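Local coordinates for protein cysteine desulfurase (PDB 6WCI) that probably removes sulfur from L-cysteine, with the help of pyridoxal 5'-phosphate, to give L-alanine and pass the sulfur to a carrier, at residues V121-A126 against P267-G272; L108-G113 against K292-T297; F116-V121 against H144-P149; C237-I242 against G254-R259; D134-T139 against V185-V190. All blocks are in the same frame, centred on the assembly; numbering follows the deposited sequence.

In the fold
All five contacts are largely buried: every touching residue of interactions 2 and 3 is buried, whereas interaction 1 has the exposed Pro267 at its edge. Interactions 4 and 5 are strand pairings in one mixed sheet, antiparallel and parallel respectively, dominated by backbone hydrogen bonds. Interaction 2 reaches the same sheet at strand 108-111, which pairs with strand 254-258 of interaction 4; its one hydrogen bond across the segments uses a carboxylate, beside valine-phenylalanine packing. Interactions 1 and 3 share helix 114-126, which lies on this sheet: aromatic stacking and a serine bond mark the first, van der Waals contact of an isoleucine with a carbonyl and a proline the second. All but interaction 4 touch the second subunit.

Interaction 1 of 5, residues V121-A126 against P267-G272; sequences VAYSWA and PPFLGG
The rings of Tyr123, near the C-terminal end of helix 114-126, and Phe269, in the loop that follows helix 260-265, stack on each other, and beside them Ser124 buries the most surface. The ring centroids are 4.7 Å apart and the planes are inclined by 28°, which defines an offset stack and not a T-shaped pair. Phe269 CZ stands over a face of the tyrosine ring toward its rim, and Phe269 CE1 comes to 3.3 Å from Tyr123 CG. A CH-pi contact adds to the stack, because Tyr123 CB lies over the phenylalanine face, 3.8 Å from the ring centroid. Phe269 reaches the helix with CG anti to its backbone N (chi1 -177°).

The setting is the dimer interface of a fold-type I, pyridoxal-phosphate-dependent enzyme. Tyr123 OH is hydrogen-bonded to the backbone O of Phe269 of the second subunit and also to Arg156 of its own chain, while the Phe269 ring meets Tyr123 of the second subunit edge-to-face. An offset stack within the chain thus adjoins an edge-to-face pair across the subunit boundary.

The polar part is a single hydrogen bond. Ser124 OG donates to Pro267 O at 2.9 Å, with a C=O...donor angle of 148° and the donor tilted from the carbonyl plane. The same oxygen also touches Phe269 CB, at 3.4 Å.

Van der Waals contact completes the interface: Pro267 CD approaches the backbone, 3.2 Å from Ser124 O, and brings the proline ring against the last turn of the helix.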
# COMPACT_ATOMS: atom_id res chain seq x y z
N VAL B 121 -5.10 11.48 8.54
CA VAL B 121 -5.38 12.62 9.40
C VAL B 121 -6.31 13.60 8.70
O VAL B 121 -7.29 14.08 9.28
CB VAL B 121 -4.06 13.31 9.83
CG1 VAL B 121 -4.36 14.44 10.82
CG2 VAL B 121 -3.10 12.29 10.44
N ALA B 122 -6.01 13.93 7.44
CA ALA B 122 -6.80 14.93 6.72
C ALA B 122 -8.26 14.50 6.60
O ALA B 122 -9.17 15.30 6.83
CB ALA B 122 -6.21 15.17 5.33
N TYR B 123 -8.50 13.23 6.25
CA TYR B 123 -9.86 12.78 5.99
C TYR B 123 -10.63 12.45 7.26
O TYR B 123 -11.83 12.71 7.33
CB TYR B 123 -9.83 11.56 5.07
CG TYR B 123 -9.82 11.87 3.59
CD1 TYR B 123 -8.63 12.13 2.92
CD2 TYR B 123 -11.00 11.88 2.85
CE1 TYR B 123 -8.61 12.41 1.56
CE2 TYR B 123 -11.00 12.16 1.49
CZ TYR B 123 -9.80 12.41 0.84
OH TYR B 123 -9.80 12.68 -0.51
N SER B 124 -9.97 11.87 8.26
CA SER B 124 -10.72 11.40 9.43
C SER B 124 -10.61 12.30 10.65
O SER B 124 -11.46 12.21 11.55
CB SER B 124 -10.29 9.97 9.81
OG SER B 124 -10.81 9.04 8.88
N TRP B 125 -9.60 13.18 10.73
CA TRP B 125 -9.57 14.19 11.78
C TRP B 125 -10.11 15.53 11.30
O TRP B 125 -11.10 16.04 11.85
CB TRP B 125 -8.15 14.38 12.34
CG TRP B 125 -8.13 15.50 13.34
CD1 TRP B 125 -7.87 16.82 13.10
CD2 TRP B 125 -8.44 15.40 14.73
NE1 TRP B 125 -8.00 17.55 14.26
CE2 TRP B 125 -8.33 16.69 15.28
CE3 TRP B 125 -8.78 14.33 15.57
CZ2 TRP B 125 -8.55 16.95 16.62
CZ3 TRP B 125 -9.00 14.59 16.91
CH2 TRP B 125 -8.89 15.90 17.42
N ALA B 126 -9.49 16.11 10.27
CA ALA B 126 -9.78 17.49 9.88
C ALA B 126 -11.10 17.60 9.11
O ALA B 126 -11.92 18.47 9.40
CB ALA B 126 -8.63 18.07 9.05
N PRO B 267 -13.51 8.92 12.97
CA PRO B 267 -14.29 7.91 12.23
C PRO B 267 -13.39 7.11 11.31
O PRO B 267 -12.30 7.57 10.93
CB PRO B 267 -15.29 8.75 11.43
CG PRO B 267 -14.56 10.04 11.22
CD PRO B 267 -13.81 10.28 12.50
N PRO B 268 -13.79 5.89 10.94
CA PRO B 268 -12.96 5.11 10.01
C PRO B 268 -12.79 5.85 8.69
O PRO B 268 -13.61 6.69 8.31
CB PRO B 268 -13.75 3.81 9.83
CG PRO B 268 -15.09 4.03 10.43
CD PRO B 268 -14.97 5.15 11.42
N PHE B 269 -11.69 5.54 8.02
CA PHE B 269 -11.38 6.13 6.72
C PHE B 269 -11.69 5.12 5.62
O PHE B 269 -12.76 5.17 5.02
CB PHE B 269 -9.90 6.57 6.67
CG PHE B 269 -9.52 7.26 5.40
CD1 PHE B 269 -10.47 7.97 4.67
CD2 PHE B 269 -8.23 7.19 4.91
CE1 PHE B 269 -10.13 8.59 3.49
CE2 PHE B 269 -7.88 7.81 3.73
CZ PHE B 269 -8.83 8.51 3.02
N LEU B 270 -10.78 4.20 5.34
CA LEU B 270 -11.10 3.13 4.40
C LEU B 270 -11.96 2.08 5.09
O LEU B 270 -11.72 1.71 6.24
CB LEU B 270 -9.83 2.50 3.83
CG LEU B 270 -9.23 3.12 2.55
CD1 LEU B 270 -9.10 4.61 2.65
CD2 LEU B 270 -7.89 2.49 2.17
N GLY B 271 -12.96 1.59 4.36
CA GLY B 271 -13.84 0.54 4.84
C GLY B 271 -13.56 -0.78 4.13
O GLY B 271 -13.19 -0.80 2.96
N GLY B 272 -13.76 -1.87 4.85
CA GLY B 272 -13.54 -3.18 4.28
C GLY B 272 -13.33 -4.20 5.38
O GLY B 272 -13.64 -3.94 6.55

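Interaction 2 of 5, residues L108-G113 against K292-T297; sequences LVLCSG and KFEAGT
Glu294 OE2 is gripped by two groups: Leu110 N donates a hydrogen bond to it at 2.9 Å, and Arg94 of helix 81-101 forms a salt bridge with it. The amide bond is nearly straight, with an N-H...acceptor angle of 173°, and meets the anti side of the carboxylate, 27° out of its plane. The same oxygen passes 3.5 Å from Val109 CA. Beyond CG the glutamate chain is extended, which carries its carboxylate across to the strand, while CG itself packs 4.0 Å from Val109 CG1. With an arginine and an amide at one oxygen, the buried carboxylate is probably kept in its charged form.

Strand 108-111 is an outermost strand, within this chain, of the mixed sheet of the large, cofactor-binding domain in this fold type. One of its sides pairs with strand 254-258, and the glutamate takes up an amide N-H on the other. Farther along the loop, Thr297 OG1 hydrogen-bonds the pyridoxal-phosphate-bearing lysine residue of the second subunit.

Apolar contact flanks the carboxylate. Val109 CG1, anti to the backbone N (chi1 -180°), meets Phe293 CB at 3.7 Å, and the phenylalanine ring leads away to Leu120 and Leu263.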
# COMPACT_ATOMS: atom_id res chain seq x y z
N LEU B 108 -0.25 2.63 16.80
CA LEU B 108 0.55 2.75 15.59
C LEU B 108 -0.21 2.11 14.44
O LEU B 108 -0.39 0.89 14.40
CB LEU B 108 1.92 2.10 15.79
CG LEU B 108 3.00 2.36 14.75
CD1 LEU B 108 3.37 3.84 14.72
CD2 LEU B 108 4.22 1.50 15.07
N VAL B 109 -0.64 2.94 13.49
CA VAL B 109 -1.38 2.48 12.32
C VAL B 109 -0.39 2.27 11.18
O VAL B 109 0.35 3.18 10.82
CB VAL B 109 -2.46 3.51 11.93
CG1 VAL B 109 -3.24 3.03 10.72
CG2 VAL B 109 -3.39 3.78 13.12
N LEU B 110 -0.40 1.06 10.61
CA LEU B 110 0.49 0.72 9.50
C LEU B 110 -0.21 1.04 8.18
O LEU B 110 -1.38 0.73 8.00
CB LEU B 110 0.86 -0.77 9.56
CG LEU B 110 1.46 -1.27 10.88
CD1 LEU B 110 1.69 -2.76 10.88
CD2 LEU B 110 2.78 -0.54 11.17
N CYS B 111 0.52 1.69 7.26
CA CYS B 111 -0.05 2.10 5.98
C CYS B 111 1.07 2.14 4.93
O CYS B 111 2.20 1.74 5.19
CB CYS B 111 -0.78 3.43 6.14
SG CYS B 111 0.29 4.72 6.83
N SER B 112 0.75 2.64 3.74
CA SER B 112 1.62 2.47 2.58
C SER B 112 2.71 3.54 2.47
O SER B 112 3.46 3.52 1.49
CB SER B 112 0.79 2.45 1.29
OG SER B 112 0.09 3.66 1.14
N GLY B 113 2.80 4.45 3.43
CA GLY B 113 3.80 5.50 3.41
C GLY B 113 3.33 6.71 4.19
O GLY B 113 2.21 6.78 4.69
N LYS B 292 -8.92 -0.67 13.18
CA LYS B 292 -9.94 0.27 12.75
C LYS B 292 -9.54 1.03 11.49
O LYS B 292 -10.39 1.35 10.65
CB LYS B 292 -10.23 1.24 13.90
CG LYS B 292 -11.28 2.30 13.65
CD LYS B 292 -11.42 3.18 14.89
CE LYS B 292 -12.40 4.32 14.69
NZ LYS B 292 -12.51 5.11 15.93
N PHE B 293 -8.24 1.33 11.34
CA PHE B 293 -7.74 2.15 10.25
C PHE B 293 -6.91 1.36 9.24
O PHE B 293 -6.28 1.97 8.37
CB PHE B 293 -6.95 3.35 10.80
CG PHE B 293 -7.77 4.27 11.67
CD1 PHE B 293 -8.72 5.12 11.10
CD2 PHE B 293 -7.62 4.26 13.05
CE1 PHE B 293 -9.51 5.96 11.91
CE2 PHE B 293 -8.38 5.10 13.86
CZ PHE B 293 -9.34 5.96 13.29
N GLU B 294 -6.92 0.03 9.31
CA GLU B 294 -6.19 -0.86 8.40
C GLU B 294 -7.20 -1.78 7.71
O GLU B 294 -7.50 -2.87 8.20
CB GLU B 294 -5.11 -1.67 9.16
CG GLU B 294 -4.00 -0.79 9.80
CD GLU B 294 -3.30 -1.46 10.97
OE1 GLU B 294 -3.63 -2.63 11.28
OE2 GLU B 294 -2.41 -0.82 11.59
N ALA B 295 -7.73 -1.34 6.57
CA ALA B 295 -8.78 -2.07 5.87
C ALA B 295 -8.17 -3.03 4.85
O ALA B 295 -7.24 -2.66 4.12
CB ALA B 295 -9.74 -1.10 5.18
N GLY B 296 -8.67 -4.27 4.82
CA GLY B 296 -8.25 -5.21 3.80
C GLY B 296 -6.88 -5.82 4.09
O GLY B 296 -6.25 -5.57 5.12
N THR B 297 -6.42 -6.64 3.15
CA THR B 297 -5.16 -7.37 3.36
C THR B 297 -3.99 -6.39 3.43
O THR B 297 -3.84 -5.54 2.54
CB THR B 297 -4.93 -8.41 2.26
OG1 THR B 297 -6.02 -9.34 2.22
CG2 THR B 297 -3.65 -9.21 2.53

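Interaction 3 of 5, residues F116-V121 against H144-P149; sequences FAINLV and HANIVP
This is a buried van der Waals contact between the middle of helix 114-126 and the turn that leads into helix 148-157, in which isoleucine methyls and a proline ring meet a carbonyl and two amides. The CD1 and CG2 methyls of Ile118 both rest against Ala145 O, each at 3.4 Å. CD1 also reaches the amide of Asn146, at 3.4 Å from Asn146 OD1, and the two side chains cross at about a right angle. The CD1 end gets there because CG1 lies beside the backbone N and the chain then runs extended (chi2 179°).

The asparagine amide is fixed by other partners: OD1 accepts from Trp150 NE1 and ND2 bonds Glu142. The methyl groups of Ile118 therefore pack on a polar group whose bonds are made outside the contact. Next to Ile118 on the helix, the Asn119 amide lies against the ring of Pro149, with ND2 3.6 Å from Pro149 CG. Asn119 ND2 is hydrogen-bonded to Thr115 O, and its OD1 takes a hydrogen bond from Gly271 N of the second subunit. Pro149 in turn packs Ile118 CG2 at 4.0 Å through its CG.

A helix packed against the turn that starts the next helix here builds the helical layer on one face of the central sheet, beside the dimer interface.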
# COMPACT_ATOMS: atom_id res chain seq x y z
N PHE B 116 0.03 8.39 2.79
CA PHE B 116 -1.23 7.84 3.29
C PHE B 116 -1.47 8.24 4.74
O PHE B 116 -2.59 8.60 5.12
CB PHE B 116 -1.25 6.32 3.14
CG PHE B 116 -2.60 5.70 3.44
CD1 PHE B 116 -3.07 5.61 4.74
CD2 PHE B 116 -3.40 5.23 2.41
CE1 PHE B 116 -4.31 5.07 5.01
CE2 PHE B 116 -4.64 4.68 2.68
CZ PHE B 116 -5.10 4.60 3.98
N ALA B 117 -0.43 8.13 5.58
CA ALA B 117 -0.55 8.52 6.98
C ALA B 117 -1.14 9.92 7.15
O ALA B 117 -2.03 10.14 7.97
CB ALA B 117 0.82 8.43 7.66
N ILE B 118 -0.63 10.90 6.39
CA ILE B 118 -1.11 12.27 6.55
C ILE B 118 -2.53 12.40 6.02
O ILE B 118 -3.38 13.05 6.63
CB ILE B 118 -0.14 13.27 5.88
CG1 ILE B 118 1.20 13.30 6.62
CG2 ILE B 118 -0.74 14.68 5.87
CD1 ILE B 118 2.23 14.27 6.01
N ASN B 119 -2.83 11.75 4.90
CA ASN B 119 -4.18 11.82 4.33
C ASN B 119 -5.22 11.22 5.28
O ASN B 119 -6.37 11.67 5.32
CB ASN B 119 -4.22 11.10 2.98
CG ASN B 119 -3.75 11.97 1.84
OD1 ASN B 119 -4.55 12.72 1.25
ND2 ASN B 119 -2.47 11.88 1.50
N LEU B 120 -4.84 10.19 6.04
CA LEU B 120 -5.75 9.65 7.05
C LEU B 120 -6.10 10.72 8.08
O LEU B 120 -7.26 10.86 8.48
CB LEU B 120 -5.13 8.43 7.72
CG LEU B 120 -5.81 7.82 8.95
CD1 LEU B 120 -7.30 7.62 8.73
CD2 LEU B 120 -5.17 6.48 9.31
N VAL B 121 -5.10 11.48 8.54
CA VAL B 121 -5.38 12.62 9.40
C VAL B 121 -6.31 13.60 8.70
O VAL B 121 -7.29 14.08 9.28
CB VAL B 121 -4.06 13.31 9.83
CG1 VAL B 121 -4.36 14.44 10.82
CG2 VAL B 121 -3.10 12.29 10.44
N HIS B 144 5.17 18.21 -0.20
CA HIS B 144 3.81 18.13 -0.73
C HIS B 144 2.94 17.17 0.05
O HIS B 144 1.73 17.39 0.17
CB HIS B 144 3.84 17.72 -2.20
CG HIS B 144 4.42 18.77 -3.09
ND1 HIS B 144 4.79 18.52 -4.39
CD2 HIS B 144 4.66 20.09 -2.87
CE1 HIS B 144 5.26 19.63 -4.93
NE2 HIS B 144 5.20 20.60 -4.03
N ALA B 145 3.53 16.11 0.61
CA ALA B 145 2.76 15.18 1.43
C ALA B 145 2.09 15.90 2.60
O ALA B 145 1.03 15.48 3.06
CB ALA B 145 3.65 14.07 1.96
N ASN B 146 2.70 16.98 3.11
CA ASN B 146 2.12 17.71 4.23
C ASN B 146 1.54 19.04 3.80
O ASN B 146 1.42 19.96 4.61
CB ASN B 146 3.17 17.90 5.33
CG ASN B 146 2.56 17.84 6.72
OD1 ASN B 146 1.40 17.42 6.90
ND2 ASN B 146 3.34 18.24 7.71
N ILE B 147 1.16 19.17 2.52
CA ILE B 147 0.51 20.37 2.02
C ILE B 147 -0.79 19.99 1.32
O ILE B 147 -1.86 20.46 1.70
CB ILE B 147 1.41 21.14 1.04
CG1 ILE B 147 2.68 21.64 1.75
CG2 ILE B 147 0.63 22.27 0.38
CD1 ILE B 147 3.73 22.25 0.82
N VAL B 148 -0.68 19.14 0.30
CA VAL B 148 -1.83 18.85 -0.56
C VAL B 148 -3.02 18.28 0.20
O VAL B 148 -4.15 18.70 -0.06
CB VAL B 148 -1.41 17.98 -1.74
CG1 VAL B 148 -2.55 17.78 -2.70
CG2 VAL B 148 -0.20 18.61 -2.43
N PRO B 149 -2.86 17.33 1.14
CA PRO B 149 -4.04 16.90 1.91
C PRO B 149 -4.76 18.05 2.56
O PRO B 149 -6.00 18.08 2.56
CB PRO B 149 -3.45 15.93 2.94
CG PRO B 149 -2.22 15.39 2.27
CD PRO B 149 -1.65 16.59 1.56

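Interaction 4 of 5, residues C237-I242 against G254-R259; sequences CDFYAI and GALWAR
Strands 239-242 and 254-258 run antiparallel, their axes 4.6 Å apart at closest approach and 165° between directions. Tyr240 and Trp257 form a hydrogen-bonded pair, each amide donating to the other's carbonyl, with Trp257 N to Tyr240 O at 2.8 Å in the carbonyl plane. Ile242 and Ala255 form the next such pair. Phe239 with Ala258 and Ala241 with Leu256 are the non-hydrogen-bonded pairs. Past the strand ends, Arg259 N bonds Asp238 O at 3.2 Å.

On the face bearing Phe239 and Ala241, Phe239 CD1 meets Ala258 CB at 3.5 Å. This face is covered by Ala117 and Val121 of helix 114-126. The pair is a beta hairpin of the mixed central sheet, joined on one side to strand 216-220 and on the other to strand 108-111.

On the opposite face, Ile242 CG1 packs on Ala255 CB, and Trp257 extends its ring along the neighbouring strand, with CG anti to the backbone N (chi1 175°). The ring edge takes Cys237 O in its plane, 3.3 Å from Trp257 CZ3, and Cys237 SG makes an oblique sulfur-aromatic contact, 3.9 Å from the same carbon.

At the strand ends, a water donates to Cys237 O and accepts from Arg259 NH1. Asp238 OD1 touches Arg259 CD at 3.3 Å but is 4.1 Å from Arg259 NE and well out of the guanidinium plane, so no salt bridge forms; Arg211, His262 and Thr217 bind the carboxylate, and Glu261 binds NE.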
# COMPACT_ATOMS: atom_id res chain seq x y z
N CYS B 237 3.41 15.57 20.25
CA CYS B 237 2.57 15.92 19.12
C CYS B 237 1.28 15.10 19.15
O CYS B 237 1.14 14.16 19.93
CB CYS B 237 3.33 15.69 17.81
SG CYS B 237 3.93 13.98 17.54
N ASP B 238 0.32 15.48 18.30
CA ASP B 238 -0.92 14.71 18.18
C ASP B 238 -0.84 13.58 17.15
O ASP B 238 -1.55 12.57 17.29
CB ASP B 238 -2.08 15.64 17.80
CG ASP B 238 -2.31 16.71 18.85
OD1 ASP B 238 -2.89 16.38 19.90
OD2 ASP B 238 -1.87 17.86 18.62
N PHE B 239 -0.01 13.73 16.12
CA PHE B 239 0.10 12.78 15.02
C PHE B 239 1.52 12.84 14.48
O PHE B 239 2.03 13.93 14.25
CB PHE B 239 -0.83 13.11 13.85
CG PHE B 239 -2.29 13.10 14.20
CD1 PHE B 239 -3.04 11.93 14.11
CD2 PHE B 239 -2.93 14.28 14.54
CE1 PHE B 239 -4.40 11.94 14.41
CE2 PHE B 239 -4.28 14.29 14.84
CZ PHE B 239 -5.02 13.12 14.77
N TYR B 240 2.12 11.67 14.19
CA TYR B 240 3.48 11.59 13.66
C TYR B 240 3.52 10.53 12.57
O TYR B 240 3.10 9.39 12.79
CB TYR B 240 4.47 11.26 14.78
CG TYR B 240 5.94 11.45 14.45
CD1 TYR B 240 6.66 10.46 13.79
CD2 TYR B 240 6.61 12.60 14.83
CE1 TYR B 240 8.03 10.64 13.50
CE2 TYR B 240 7.96 12.78 14.55
CZ TYR B 240 8.66 11.81 13.89
OH TYR B 240 10.00 12.01 13.62
N ALA B 241 4.01 10.91 11.38
CA ALA B 241 3.98 10.07 10.18
C ALA B 241 5.40 9.72 9.72
O ALA B 241 6.26 10.59 9.64
CB ALA B 241 3.24 10.78 9.05
N ILE B 242 5.62 8.44 9.38
CA ILE B 242 6.91 8.00 8.86
C ILE B 242 6.68 7.16 7.61
O ILE B 242 5.57 6.73 7.32
CB ILE B 242 7.73 7.19 9.89
CG1 ILE B 242 6.95 5.94 10.30
CG2 ILE B 242 8.06 8.05 11.11
CD1 ILE B 242 7.76 4.93 11.10
N GLY B 254 5.01 2.19 5.90
CA GLY B 254 4.99 3.44 6.63
C GLY B 254 4.02 3.33 7.78
O GLY B 254 3.40 2.30 8.01
N ALA B 255 3.91 4.42 8.54
CA ALA B 255 3.05 4.31 9.71
C ALA B 255 2.57 5.68 10.14
O ALA B 255 3.21 6.70 9.89
CB ALA B 255 3.76 3.60 10.86
N LEU B 256 1.42 5.68 10.83
CA LEU B 256 0.91 6.87 11.51
C LEU B 256 0.79 6.55 13.00
O LEU B 256 0.08 5.63 13.38
CB LEU B 256 -0.46 7.29 10.95
CG LEU B 256 -1.15 8.44 11.68
CD1 LEU B 256 -0.44 9.77 11.39
CD2 LEU B 256 -2.67 8.54 11.36
N TRP B 257 1.50 7.30 13.83
CA TRP B 257 1.29 7.30 15.26
C TRP B 257 0.34 8.43 15.63
O TRP B 257 0.38 9.51 15.02
CB TRP B 257 2.60 7.47 16.05
CG TRP B 257 2.32 7.57 17.54
CD1 TRP B 257 2.20 6.54 18.42
CD2 TRP B 257 2.05 8.78 18.29
NE1 TRP B 257 1.90 7.02 19.68
CE2 TRP B 257 1.81 8.39 19.62
CE3 TRP B 257 1.99 10.14 17.96
CZ2 TRP B 257 1.50 9.31 20.63
CZ3 TRP B 257 1.70 11.05 18.96
CH2 TRP B 257 1.46 10.64 20.28
N ALA B 258 -0.49 8.20 16.64
CA ALA B 258 -1.40 9.23 17.12
C ALA B 258 -1.69 9.01 18.59
O ALA B 258 -1.62 7.88 19.09
CB ALA B 258 -2.73 9.22 16.33
N ARG B 259 -2.03 10.09 19.28
CA ARG B 259 -2.56 9.95 20.63
C ARG B 259 -3.80 9.06 20.60
O ARG B 259 -4.59 9.10 19.65
CB ARG B 259 -2.90 11.33 21.20
CG ARG B 259 -1.71 12.27 21.18
CD ARG B 259 -2.13 13.65 21.59
NE ARG B 259 -2.83 13.62 22.87
CZ ARG B 259 -2.22 13.78 24.04
NH1 ARG B 259 -0.91 13.96 24.08
NH2 ARG B 259 -2.93 13.75 25.16
O HOH W 1 1.49 13.54 22.78

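Interaction 5 of 5, residues D134-T139 against V185-V190; sequences DVILIT and VKLLAV
Four backbone hydrogen bonds join Val135-Thr139 to Val185-Val190, whose strand axes run parallel within 13°. Val135 O accepts from Lys186 N, and Leu137 is held twice, its N donating to Leu187 O and its O accepting from Ala189 N at 2.7 Å. Thr139 N closes the ladder on Ala189 O at 3.2 Å. Leu137 O also receives a CA-H...O contact from Leu188 CA, at 3.1 Å. The register slips by one residue between Val135 and Ile136, a beta bulge; Lys186 has no bridge partner there. Val135 also bonds the backbone of Glu184, and on the other side Asp134, Ile136 and Ile138 bond that of strand 160-164.

Thr139 OG1 bonds Glu142 and Met141 N, while its CG2 packs 3.6 Å from Val190 CA. Lys186 NZ turns to Pro183 O, and Asp134 OD2 bonds Lys131 N; between them only the chains touch, Asp134 OD1 at 3.7 Å from Lys186 CE.

Leu137 and Leu188 lie side by side, CG to CD1 3.9 Å, and Leu137 also packs on helix 174-180. Ile136, Ile138, Leu187 and Ala189 face helix 148-157. Parallel strands with helices on both faces are typical of the three-layer large domain of fold-type I pyridoxal-phosphate enzymes.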
# COMPACT_ATOMS: atom_id res chain seq x y z
N ASP B 134 -11.84 28.54 10.16
CA ASP B 134 -10.70 27.88 10.78
C ASP B 134 -9.46 28.00 9.89
O ASP B 134 -9.55 28.10 8.66
CB ASP B 134 -10.99 26.40 11.03
CG ASP B 134 -12.14 26.16 12.00
OD1 ASP B 134 -12.37 26.99 12.90
OD2 ASP B 134 -12.81 25.11 11.87
N VAL B 135 -8.30 27.97 10.52
CA VAL B 135 -7.04 28.15 9.83
C VAL B 135 -6.20 26.90 10.02
O VAL B 135 -6.09 26.39 11.14
CB VAL B 135 -6.30 29.40 10.32
CG1 VAL B 135 -4.88 29.47 9.73
CG2 VAL B 135 -7.12 30.62 9.97
N ILE B 136 -5.64 26.39 8.92
CA ILE B 136 -4.62 25.36 8.94
C ILE B 136 -3.28 26.05 8.69
O ILE B 136 -3.11 26.75 7.69
CB ILE B 136 -4.88 24.28 7.88
CG1 ILE B 136 -6.27 23.65 8.06
CG2 ILE B 136 -3.78 23.21 7.89
CD1 ILE B 136 -6.67 22.74 6.91
N LEU B 137 -2.34 25.86 9.60
CA LEU B 137 -1.05 26.52 9.52
C LEU B 137 -0.04 25.49 9.02
O LEU B 137 0.09 24.42 9.62
CB LEU B 137 -0.65 27.11 10.87
CG LEU B 137 0.61 27.98 10.90
CD1 LEU B 137 0.43 29.20 10.02
CD2 LEU B 137 0.95 28.40 12.33
N ILE B 138 0.64 25.80 7.92
CA ILE B 138 1.57 24.89 7.24
C ILE B 138 2.88 25.63 7.04
O ILE B 138 2.87 26.77 6.58
CB ILE B 138 1.02 24.44 5.87
CG1 ILE B 138 -0.44 23.95 6.00
CG2 ILE B 138 1.95 23.40 5.24
CD1 ILE B 138 -1.06 23.59 4.67
N THR B 139 4.00 24.99 7.35
CA THR B 139 5.28 25.69 7.22
C THR B 139 5.72 25.77 5.76
O THR B 139 5.37 24.92 4.93
CB THR B 139 6.40 25.04 8.03
OG1 THR B 139 7.13 24.12 7.19
CG2 THR B 139 5.86 24.31 9.23
N VAL B 185 -6.49 29.28 14.47
CA VAL B 185 -5.69 28.18 13.96
C VAL B 185 -6.06 26.92 14.73
O VAL B 185 -5.98 26.89 15.96
CB VAL B 185 -4.19 28.47 14.08
CG1 VAL B 185 -3.42 27.34 13.47
CG2 VAL B 185 -3.84 29.80 13.43
N LYS B 186 -6.44 25.87 14.00
CA LYS B 186 -6.80 24.61 14.63
C LYS B 186 -5.81 23.48 14.37
O LYS B 186 -5.87 22.46 15.07
CB LYS B 186 -8.21 24.18 14.18
CG LYS B 186 -9.28 25.24 14.37
CD LYS B 186 -9.40 25.64 15.84
CE LYS B 186 -10.47 26.70 16.03
NZ LYS B 186 -10.41 27.31 17.40
N LEU B 187 -4.91 23.63 13.39
CA LEU B 187 -3.99 22.56 13.03
C LEU B 187 -2.70 23.14 12.46
O LEU B 187 -2.73 24.15 11.74
CB LEU B 187 -4.62 21.58 12.01
CG LEU B 187 -3.87 20.27 11.73
CD1 LEU B 187 -4.84 19.09 11.51
CD2 LEU B 187 -2.90 20.37 10.55
N LEU B 188 -1.58 22.50 12.77
CA LEU B 188 -0.25 22.91 12.32
C LEU B 188 0.44 21.73 11.66
O LEU B 188 0.61 20.68 12.29
CB LEU B 188 0.61 23.43 13.47
CG LEU B 188 2.10 23.62 13.20
CD1 LEU B 188 2.35 24.72 12.18
CD2 LEU B 188 2.82 23.92 14.49
N ALA B 189 0.82 21.89 10.39
CA ALA B 189 1.56 20.87 9.64
C ALA B 189 3.02 21.29 9.61
O ALA B 189 3.38 22.24 8.91
CB ALA B 189 1.00 20.69 8.23
N VAL B 190 3.86 20.58 10.36
CA VAL B 190 5.25 20.96 10.54
C VAL B 190 6.13 19.73 10.35
O VAL B 190 5.88 18.68 10.95
CB VAL B 190 5.48 21.61 11.92
CG1 VAL B 190 4.90 20.74 13.04
CG2 VAL B 190 6.97 21.88 12.14